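Local coordinates for particle-associated glycoside hydrolase (Acinetobacter phage Fri1, PDB 6C72), which depolymerises the capsular polysaccharide of Acinetobacter baumannii as a trimeric phage tailspike, so degrading the host capsule during virus entry, at residues Gln441-Val446 against Val459-Ile464; Gly390-Ser395 against Leu416-Phe421; Leu503-Arg508 against Tyr558-Arg563. All blocks are in the same frame, centred on the assembly; numbering follows the deposited sequence.

The three contacts lie in series along the chain, none nested in or crossing another, and together they illustrate how a tailspike changes fold along its length. Contact 2 comes first: Gly-390-Ser-395 meets Leu-416-Phe-421 one coil later near the end of the parallel beta-helix, closing a loop of 20 residues. Contact 1 follows, bringing the chain beyond that helix, Val-459-Ile-464, back onto Gln-441-Val-446 across 12 residues. These two adjoin, with centres about 12 Å apart; Gln-441 OE1 meets Val-417 N, and Ser-443 OG meets Gly-419 O. Contact 3 stands apart, its centre about 43 Å from that of contact 1, and joins Leu-503-Arg-508 to Tyr-558-Arg-563 within the antiparallel C-terminal domain.

Contact 1: residues Gln441-Val446 against Val459-Ile464; sequences QASFGV and VDRRTI
Arg-461 and Phe-444 meet with their flat groups almost perpendicular, 89° apart, the guanidinium NH1 standing at the edge of the ring 4.1 Å from Phe-444 CE1. Val-459 fits into the angle between them: it runs alongside Phe-444, its CG1 4.0 Å from CD1 of the ring, while the same methyl covers the rim of one face of the Arg-461 guanidinium. An extended chain from CG to NE carries that guanidinium to Ala-442, whose O accepts from Arg-461 NH1 at 2.7 Å; Ala-439 O is a second acceptor for this nitrogen. Phe-444 and Val-459 also form a single antiparallel hydrogen-bonded pair, through Phe-444 N to Val-459 O (3.0 Å) and Val-459 N to Phe-444 O (2.9 Å). Ser-443 OG, swung beside its own N (chi1 -75°), takes the N-H of Arg-461 at 2.8 Å. Beyond it, Arg-462 holds the Asp-460 carboxylate side-on in a salt bridge, NE to OD1 and NH2 to OD2; its backbone N reaches OD1 from the opposite face, an Asx turn, and Tyr-468 OH of the second subunit also bonds OD2. Arg-461 thus donates to neutral carbonyls, whereas the salt bridge of Arg-462 would favour an ionised Asp-460 at the subunit interface.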
loop_
_atom_site.group_PDB
_atom_site.type_symbol
_atom_site.label_atom_id
_atom_site.label_comp_id
_atom_site.label_asym_id
_atom_site.label_seq_id
_atom_site.Cartn_x
_atom_site.Cartn_y
_atom_site.Cartn_z
ATOM N N GLN A 441 -16.063 -10.547 20.551
ATOM C CA GLN A 441 -16.158 -9.164 20.115
ATOM C C GLN A 441 -15.778 -8.971 18.660
ATOM O O GLN A 441 -16.470 -8.261 17.935
ATOM C CB GLN A 441 -15.255 -8.278 20.970
ATOM C CG GLN A 441 -15.627 -8.200 22.423
ATOM C CD GLN A 441 -14.592 -7.419 23.200
ATOM O OE1 GLN A 441 -13.407 -7.419 22.849
ATOM N NE2 GLN A 441 -15.028 -6.741 24.252
ATOM N N ALA A 442 -14.664 -9.559 18.230
ATOM C CA ALA A 442 -14.136 -9.276 16.910
ATOM C C ALA A 442 -14.960 -9.963 15.825
ATOM O O ALA A 442 -15.709 -10.910 16.072
ATOM C CB ALA A 442 -12.679 -9.731 16.807
ATOM N N SER A 443 -14.798 -9.468 14.601
ATOM C CA SER A 443 -15.276 -10.174 13.433
ATOM C C SER A 443 -14.207 -11.164 13.000
ATOM O O SER A 443 -13.024 -10.816 12.924
ATOM C CB SER A 443 -15.611 -9.210 12.299
ATOM O OG SER A 443 -16.824 -8.537 12.571
ATOM N N PHE A 444 -14.631 -12.398 12.734
ATOM C CA PHE A 444 -13.759 -13.467 12.269
ATOM C C PHE A 444 -14.212 -13.891 10.879
ATOM O O PHE A 444 -15.384 -14.236 10.684
ATOM C CB PHE A 444 -13.827 -14.678 13.206
ATOM C CG PHE A 444 -13.185 -14.459 14.545
ATOM C CD1 PHE A 444 -13.890 -13.840 15.571
ATOM C CD2 PHE A 444 -11.897 -14.911 14.791
ATOM C CE1 PHE A 444 -13.293 -13.643 16.818
ATOM C CE2 PHE A 444 -11.297 -14.720 16.030
ATOM C CZ PHE A 444 -11.989 -14.088 17.044
ATOM N N GLY A 445 -13.293 -13.871 9.926
ATOM C CA GLY A 445 -13.487 -14.514 8.641
ATOM C C GLY A 445 -12.929 -15.921 8.642
ATOM O O GLY A 445 -12.886 -16.602 9.672
ATOM N N VAL A 446 -12.499 -16.373 7.467
ATOM C CA VAL A 446 -11.756 -17.621 7.396
ATOM C C VAL A 446 -10.416 -17.442 8.096
ATOM O O VAL A 446 -9.719 -16.444 7.878
ATOM C CB VAL A 446 -11.555 -18.047 5.937
ATOM C CG1 VAL A 446 -10.612 -19.243 5.867
ATOM C CG2 VAL A 446 -12.887 -18.383 5.292
ATOM N N VAL A 459 -17.698 -15.324 11.989
ATOM C CA VAL A 459 -18.855 -14.607 12.512
ATOM C C VAL A 459 -18.670 -13.128 12.212
ATOM O O VAL A 459 -17.591 -12.567 12.443
ATOM C CB VAL A 459 -19.049 -14.868 14.022
ATOM C CG1 VAL A 459 -17.761 -14.590 14.808
ATOM C CG2 VAL A 459 -20.198 -14.051 14.575
ATOM N N ASP A 460 -19.718 -12.497 11.679
ATOM C CA ASP A 460 -19.683 -11.087 11.310
ATOM C C ASP A 460 -20.270 -10.246 12.440
ATOM O O ASP A 460 -21.403 -10.484 12.879
ATOM C CB ASP A 460 -20.442 -10.845 10.010
ATOM C CG ASP A 460 -20.230 -9.435 9.452
ATOM O OD1 ASP A 460 -19.290 -8.729 9.917
ATOM O OD2 ASP A 460 -21.024 -9.041 8.556
ATOM N N ARG A 461 -19.484 -9.277 12.923
ATOM C CA ARG A 461 -19.914 -8.339 13.957
ATOM C C ARG A 461 -19.634 -6.895 13.541
ATOM O O ARG A 461 -19.589 -5.991 14.391
ATOM C CB ARG A 461 -19.234 -8.675 15.293
ATOM C CG ARG A 461 -19.425 -10.143 15.733
ATOM C CD ARG A 461 -18.941 -10.409 17.149
ATOM N NE ARG A 461 -19.299 -11.744 17.627
ATOM C CZ ARG A 461 -18.415 -12.703 17.919
ATOM N NH1 ARG A 461 -17.115 -12.473 17.783
ATOM N NH2 ARG A 461 -18.823 -13.892 18.353
ATOM N N ARG A 462 -19.425 -6.659 12.251
ATOM C CA ARG A 462 -19.090 -5.324 11.791
ATOM C C ARG A 462 -20.315 -4.415 11.819
ATOM O O ARG A 462 -21.452 -4.847 11.605
ATOM C CB ARG A 462 -18.507 -5.379 10.379
ATOM C CG ARG A 462 -17.133 -6.051 10.287
ATOM C CD ARG A 462 -16.784 -6.329 8.825
ATOM N NE ARG A 462 -17.770 -7.246 8.261
ATOM C CZ ARG A 462 -18.092 -7.300 6.973
ATOM N NH1 ARG A 462 -17.505 -6.479 6.103
ATOM N NH2 ARG A 462 -19.017 -8.168 6.564
ATOM N N THR A 463 -20.060 -3.128 12.050
ATOM C CA THR A 463 -21.143 -2.155 12.135
ATOM C C THR A 463 -21.831 -1.962 10.787
ATOM O O THR A 463 -23.050 -1.782 10.731
ATOM C CB THR A 463 -20.600 -0.825 12.670
ATOM O OG1 THR A 463 -20.041 -1.022 13.975
ATOM C CG2 THR A 463 -21.702 0.208 12.766
ATOM N N ILE A 464 -21.070 -1.996 9.692
ATOM C CA ILE A 464 -21.637 -1.726 8.376
ATOM C C ILE A 464 -22.748 -2.721 8.049
ATOM O O ILE A 464 -23.688 -2.398 7.318
ATOM C CB ILE A 464 -20.523 -1.739 7.308
ATOM C CG1 ILE A 464 -21.066 -1.330 5.948
ATOM C CG2 ILE A 464 -19.872 -3.109 7.183
ATOM C CD1 ILE A 464 -21.471 0.090 5.902
#

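Contact 2: residues Gly390-Ser395 against Leu416-Phe421; sequences GYVITS and LVTGDF
Ile-393 and Val-417 pair in parallel where two successive coils of the beta-helix lie one on the other, their short strands 392-394 and 416-418 inclined by 18°. The inner side is the compact one. Ile-393 lies obliquely across Phe-421, its CG2 3.6 Å from CD1 of the ring, and Ile-393 CB lies 3.9 Å from Val-417 CG1; Cys-372 and Phe-384 add to this buried cluster. With CG anti to the backbone N (chi1 -171°), the ring of Phe-421 is carried to Ile-393 CG2. Of the backbone bonds, Ile-393 N to Leu-416 O is well formed (166° at the hydrogen), whereas Thr-418 N to Ile-393 O is weak. The other side, with Val-392 and Leu-416, is partly exposed: Val-392 CG2 lies 4.1 Å from Leu-416 CB, and Leu-416 CD1 rests 3.8 Å from Gly-390 CA. Water enters at both ends of the strands. Beside Tyr-391 and Leu-416 one donates to Tyr-391 O at 2.7 Å and is weakly bonded to Leu-416 N; at the far end, by the corner, a second donates to Asp-420 OD2, which Thr-463 also holds. There Thr-418 OG1 accepts from Asp-420 N in an ST turn and itself donates to Thr-394 O at 2.5 Å.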
loop_
_atom_site.group_PDB
_atom_site.type_symbol
_atom_site.label_atom_id
_atom_site.label_comp_id
_atom_site.label_asym_id
_atom_site.label_seq_id
_atom_site.Cartn_x
_atom_site.Cartn_y
_atom_site.Cartn_z
ATOM N N GLY A 390 -8.954 -1.730 30.062
ATOM C CA GLY A 390 -9.995 -0.893 29.506
ATOM C C GLY A 390 -9.664 -0.265 28.172
ATOM O O GLY A 390 -10.564 0.288 27.532
ATOM N N TYR A 391 -8.407 -0.288 27.744
ATOM C CA TYR A 391 -8.087 0.241 26.430
ATOM C C TYR A 391 -8.648 -0.680 25.356
ATOM O O TYR A 391 -8.702 -1.903 25.525
ATOM C CB TYR A 391 -6.583 0.397 26.264
ATOM C CG TYR A 391 -6.017 1.611 26.956
ATOM C CD1 TYR A 391 -6.814 2.418 27.768
ATOM C CD2 TYR A 391 -4.691 1.960 26.792
ATOM C CE1 TYR A 391 -6.288 3.540 28.400
ATOM C CE2 TYR A 391 -4.159 3.073 27.416
ATOM C CZ TYR A 391 -4.958 3.854 28.215
ATOM O OH TYR A 391 -4.401 4.940 28.828
ATOM N N VAL A 392 -9.095 -0.090 24.255
ATOM C CA VAL A 392 -9.819 -0.825 23.232
ATOM C C VAL A 392 -9.136 -0.607 21.897
ATOM O O VAL A 392 -8.620 0.480 21.624
ATOM C CB VAL A 392 -11.304 -0.385 23.164
ATOM C CG1 VAL A 392 -12.103 -1.284 22.202
ATOM C CG2 VAL A 392 -11.921 -0.393 24.550
ATOM N N ILE A 393 -9.121 -1.646 21.071
ATOM C CA ILE A 393 -8.821 -1.496 19.655
ATOM C C ILE A 393 -10.160 -1.336 18.955
ATOM O O ILE A 393 -10.904 -2.303 18.787
ATOM C CB ILE A 393 -8.037 -2.684 19.093
ATOM C CG1 ILE A 393 -6.773 -2.922 19.911
ATOM C CG2 ILE A 393 -7.696 -2.440 17.629
ATOM C CD1 ILE A 393 -5.973 -4.147 19.468
ATOM N N THR A 394 -10.452 -0.108 18.540
ATOM C CA THR A 394 -11.768 0.234 18.038
ATOM C C THR A 394 -12.058 -0.446 16.717
ATOM O O THR A 394 -13.164 -0.954 16.504
ATOM C CB THR A 394 -11.848 1.742 17.893
ATOM O OG1 THR A 394 -11.666 2.315 19.186
ATOM C CG2 THR A 394 -13.189 2.163 17.347
ATOM N N SER A 395 -11.091 -0.457 15.811
ATOM C CA SER A 395 -11.310 -1.063 14.508
ATOM C C SER A 395 -9.969 -1.448 13.914
ATOM O O SER A 395 -8.910 -0.974 14.348
ATOM C CB SER A 395 -12.036 -0.109 13.561
ATOM O OG SER A 395 -11.277 1.056 13.372
ATOM N N LEU A 416 -9.238 -5.579 24.514
ATOM C CA LEU A 416 -10.642 -5.409 24.145
ATOM C C LEU A 416 -10.711 -4.859 22.730
ATOM O O LEU A 416 -9.926 -3.973 22.368
ATOM C CB LEU A 416 -11.362 -4.455 25.088
ATOM C CG LEU A 416 -11.343 -4.750 26.584
ATOM C CD1 LEU A 416 -11.732 -3.495 27.357
ATOM C CD2 LEU A 416 -12.299 -5.909 26.906
ATOM N N VAL A 417 -11.611 -5.408 21.912
ATOM C CA VAL A 417 -11.810 -4.925 20.553
ATOM C C VAL A 417 -13.306 -4.750 20.328
ATOM O O VAL A 417 -14.127 -5.047 21.199
ATOM C CB VAL A 417 -11.192 -5.860 19.483
ATOM C CG1 VAL A 417 -9.727 -6.170 19.795
ATOM C CG2 VAL A 417 -12.006 -7.149 19.297
ATOM N N THR A 418 -13.662 -4.267 19.148
ATOM C CA THR A 418 -15.060 -4.225 18.738
ATOM C C THR A 418 -15.220 -5.075 17.486
ATOM O O THR A 418 -14.254 -5.648 16.965
ATOM C CB THR A 418 -15.536 -2.790 18.501
ATOM O OG1 THR A 418 -15.168 -2.373 17.185
ATOM C CG2 THR A 418 -14.925 -1.844 19.511
ATOM N N GLY A 419 -16.458 -5.161 17.009
ATOM C CA GLY A 419 -16.752 -5.917 15.807
ATOM C C GLY A 419 -16.137 -5.354 14.552
ATOM O O GLY A 419 -16.098 -6.056 13.533
ATOM N N ASP A 420 -15.653 -4.114 14.595
ATOM C CA ASP A 420 -14.970 -3.528 13.455
ATOM C C ASP A 420 -13.483 -3.873 13.438
ATOM O O ASP A 420 -12.742 -3.320 12.627
ATOM C CB ASP A 420 -15.200 -2.016 13.434
ATOM C CG ASP A 420 -16.665 -1.669 13.246
ATOM O OD1 ASP A 420 -17.316 -2.285 12.365
ATOM O OD2 ASP A 420 -17.191 -0.811 13.994
ATOM N N PHE A 421 -13.046 -4.772 14.315
ATOM C CA PHE A 421 -11.713 -5.375 14.274
ATOM C C PHE A 421 -11.837 -6.738 13.586
ATOM O O PHE A 421 -12.431 -7.669 14.142
ATOM C CB PHE A 421 -11.151 -5.503 15.693
ATOM C CG PHE A 421 -9.702 -5.924 15.757
ATOM C CD1 PHE A 421 -8.686 -5.041 15.419
ATOM C CD2 PHE A 421 -9.353 -7.191 16.190
ATOM C CE1 PHE A 421 -7.345 -5.424 15.490
ATOM C CE2 PHE A 421 -8.013 -7.573 16.264
ATOM C CZ PHE A 421 -7.008 -6.683 15.912
HETATM O O HOH W 1 -6.932 -3.191 23.921
HETATM O O HOH W 2 -15.750 0.826 15.236
#

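Contact 3: residues Leu503-Arg508 against Tyr558-Arg563; sequences LTVPLR and YSWSGR
A tight beta-hairpin turn of the antiparallel C-terminal domain joins strands 556-561 and 564-569, and Gly-562 and Arg-563 occupy its two central positions. Their backbone angles, with Gly-562 at phi 62° and psi -122°, fit a type II' turn. From this turn Arg-563 reaches across to the chain leaving strand 500-504, which pairs with strand 564-569. Two opposed bonds make the junction: Val-505 N donates to Arg-563 O at 3.0 Å, and the side chain returns the bond, Arg-563 NE donating to Val-505 O at 2.9 Å from a position tilted out of the carbonyl plane. Arg-563 NH2 adds a weak third bond to Val-505 O, so one carbonyl is held by two nitrogens of the same guanidinium. A bend at chi3 (42°) turns NE toward Val-505 O for this grip. Both faces of the guanidinium are lined by aliphatic groups: Leu-507 CG stands over the centre of one, 3.7 Å from Arg-563 CZ, and Thr-504 CG2 lies over the opposite face, 4.1 Å from Arg-563 NH2. The branches of Val-505 divide the remaining contact. Its CG2 packs on the arginine stem, 3.7 Å from Arg-563 CB, while its CG1 meets the indole of Trp-560 at the ring edge, 4.0 Å from CH2. Thr-504 OG1, for its part, is bonded to Thr-564 OG1. Both Val-505 and Trp-560 also pack against Val-534 in strand 528-536 of the facing antiparallel sheet, an arrangement consistent with a beta-sandwich.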
loop_
_atom_site.group_PDB
_atom_site.type_symbol
_atom_site.label_atom_id
_atom_site.label_comp_id
_atom_site.label_asym_id
_atom_site.label_seq_id
_atom_site.Cartn_x
_atom_site.Cartn_y
_atom_site.Cartn_z
ATOM N N LEU A 503 -54.967 1.280 12.149
ATOM C CA LEU A 503 -54.400 0.970 10.838
ATOM C C LEU A 503 -55.488 0.888 9.778
ATOM O O LEU A 503 -56.675 0.764 10.081
ATOM C CB LEU A 503 -53.610 -0.343 10.851
ATOM C CG LEU A 503 -54.365 -1.635 11.200
ATOM C CD1 LEU A 503 -55.009 -2.278 9.984
ATOM C CD2 LEU A 503 -53.424 -2.626 11.877
ATOM N N THR A 504 -55.048 0.943 8.520
ATOM C CA THR A 504 -55.898 0.759 7.349
ATOM C C THR A 504 -55.213 -0.234 6.423
ATOM O O THR A 504 -54.080 0.001 5.990
ATOM C CB THR A 504 -56.132 2.090 6.629
ATOM O OG1 THR A 504 -56.839 2.980 7.499
ATOM C CG2 THR A 504 -56.943 1.898 5.372
ATOM N N VAL A 505 -55.889 -1.339 6.122
ATOM C CA VAL A 505 -55.322 -2.381 5.268
ATOM C C VAL A 505 -55.450 -1.937 3.814
ATOM O O VAL A 505 -56.415 -1.243 3.457
ATOM C CB VAL A 505 -55.999 -3.744 5.508
ATOM C CG1 VAL A 505 -55.756 -4.222 6.931
ATOM C CG2 VAL A 505 -57.484 -3.649 5.231
ATOM N N PRO A 506 -54.514 -2.305 2.947
ATOM C CA PRO A 506 -54.582 -1.872 1.549
ATOM C C PRO A 506 -55.626 -2.666 0.775
ATOM O O PRO A 506 -56.126 -3.699 1.223
ATOM C CB PRO A 506 -53.167 -2.155 1.025
ATOM C CG PRO A 506 -52.686 -3.270 1.861
ATOM C CD PRO A 506 -53.304 -3.099 3.222
ATOM N N LEU A 507 -55.935 -2.167 -0.417
ATOM C CA LEU A 507 -56.790 -2.908 -1.333
ATOM C C LEU A 507 -56.019 -4.080 -1.936
ATOM O O LEU A 507 -54.817 -4.253 -1.697
ATOM C CB LEU A 507 -57.311 -1.986 -2.433
ATOM C CG LEU A 507 -58.351 -0.958 -1.995
ATOM C CD1 LEU A 507 -58.519 0.117 -3.048
ATOM C CD2 LEU A 507 -59.666 -1.672 -1.731
ATOM N N ARG A 508 -56.733 -4.901 -2.717
ATOM C CA ARG A 508 -56.116 -5.975 -3.505
ATOM C C ARG A 508 -55.185 -6.834 -2.654
ATOM O O ARG A 508 -54.056 -7.134 -3.045
ATOM C CB ARG A 508 -55.348 -5.417 -4.701
ATOM C CG ARG A 508 -56.073 -4.361 -5.502
ATOM C CD ARG A 508 -55.189 -3.934 -6.654
ATOM N NE ARG A 508 -55.758 -2.866 -7.469
ATOM C CZ ARG A 508 -55.181 -2.405 -8.572
ATOM N NH1 ARG A 508 -54.026 -2.921 -8.986
ATOM N NH2 ARG A 508 -55.752 -1.431 -9.261
ATOM N N TYR A 558 -62.389 -4.698 19.109
ATOM C CA TYR A 558 -61.987 -4.316 17.767
ATOM C C TYR A 558 -63.218 -3.947 16.961
ATOM O O TYR A 558 -64.315 -4.441 17.217
ATOM C CB TYR A 558 -61.207 -5.440 17.074
ATOM C CG TYR A 558 -61.893 -6.774 17.168
ATOM C CD1 TYR A 558 -62.821 -7.164 16.213
ATOM C CD2 TYR A 558 -61.621 -7.642 18.218
ATOM C CE1 TYR A 558 -63.452 -8.372 16.294
ATOM C CE2 TYR A 558 -62.251 -8.860 18.302
ATOM C CZ TYR A 558 -63.170 -9.208 17.341
ATOM O OH TYR A 558 -63.811 -10.409 17.417
ATOM N N SER A 559 -63.023 -3.071 15.981
ATOM C CA SER A 559 -64.111 -2.598 15.142
ATOM C C SER A 559 -63.543 -2.174 13.801
ATOM O O SER A 559 -62.499 -1.522 13.737
ATOM C CB SER A 559 -64.855 -1.430 15.786
ATOM O OG SER A 559 -65.735 -0.818 14.861
ATOM N N TRP A 560 -64.232 -2.565 12.738
ATOM C CA TRP A 560 -63.871 -2.226 11.372
ATOM C C TRP A 560 -64.823 -1.156 10.858
ATOM O O TRP A 560 -66.041 -1.225 11.078
ATOM C CB TRP A 560 -63.933 -3.452 10.448
ATOM C CG TRP A 560 -62.821 -4.434 10.654
ATOM C CD1 TRP A 560 -62.875 -5.604 11.362
ATOM C CD2 TRP A 560 -61.488 -4.337 10.140
ATOM N NE1 TRP A 560 -61.652 -6.231 11.330
ATOM C CE2 TRP A 560 -60.784 -5.477 10.585
ATOM C CE3 TRP A 560 -60.819 -3.395 9.344
ATOM C CZ2 TRP A 560 -59.446 -5.697 10.268
ATOM C CZ3 TRP A 560 -59.482 -3.622 9.028
ATOM C CH2 TRP A 560 -58.811 -4.756 9.495
ATOM N N SER A 561 -64.256 -0.164 10.181
ATOM C CA SER A 561 -65.016 0.808 9.402
ATOM C C SER A 561 -64.401 0.768 8.009
ATOM O O SER A 561 -63.366 1.396 7.767
ATOM C CB SER A 561 -64.941 2.192 10.019
ATOM O OG SER A 561 -65.581 3.140 9.189
ATOM N N GLY A 562 -65.019 0.019 7.109
ATOM C CA GLY A 562 -64.366 -0.260 5.844
ATOM C C GLY A 562 -63.082 -1.034 6.102
ATOM O O GLY A 562 -63.075 -2.087 6.748
ATOM N N ARG A 563 -61.961 -0.483 5.646
ATOM C CA ARG A 563 -60.655 -1.112 5.779
ATOM C C ARG A 563 -59.841 -0.551 6.940
ATOM O O ARG A 563 -58.659 -0.888 7.077
ATOM C CB ARG A 563 -59.886 -0.971 4.467
ATOM C CG ARG A 563 -60.274 -2.023 3.447
ATOM C CD ARG A 563 -60.098 -1.534 2.016
ATOM N NE ARG A 563 -58.858 -0.792 1.868
ATOM C CZ ARG A 563 -58.769 0.463 1.449
ATOM N NH1 ARG A 563 -59.855 1.145 1.098
ATOM N NH2 ARG A 563 -57.574 1.027 1.381
#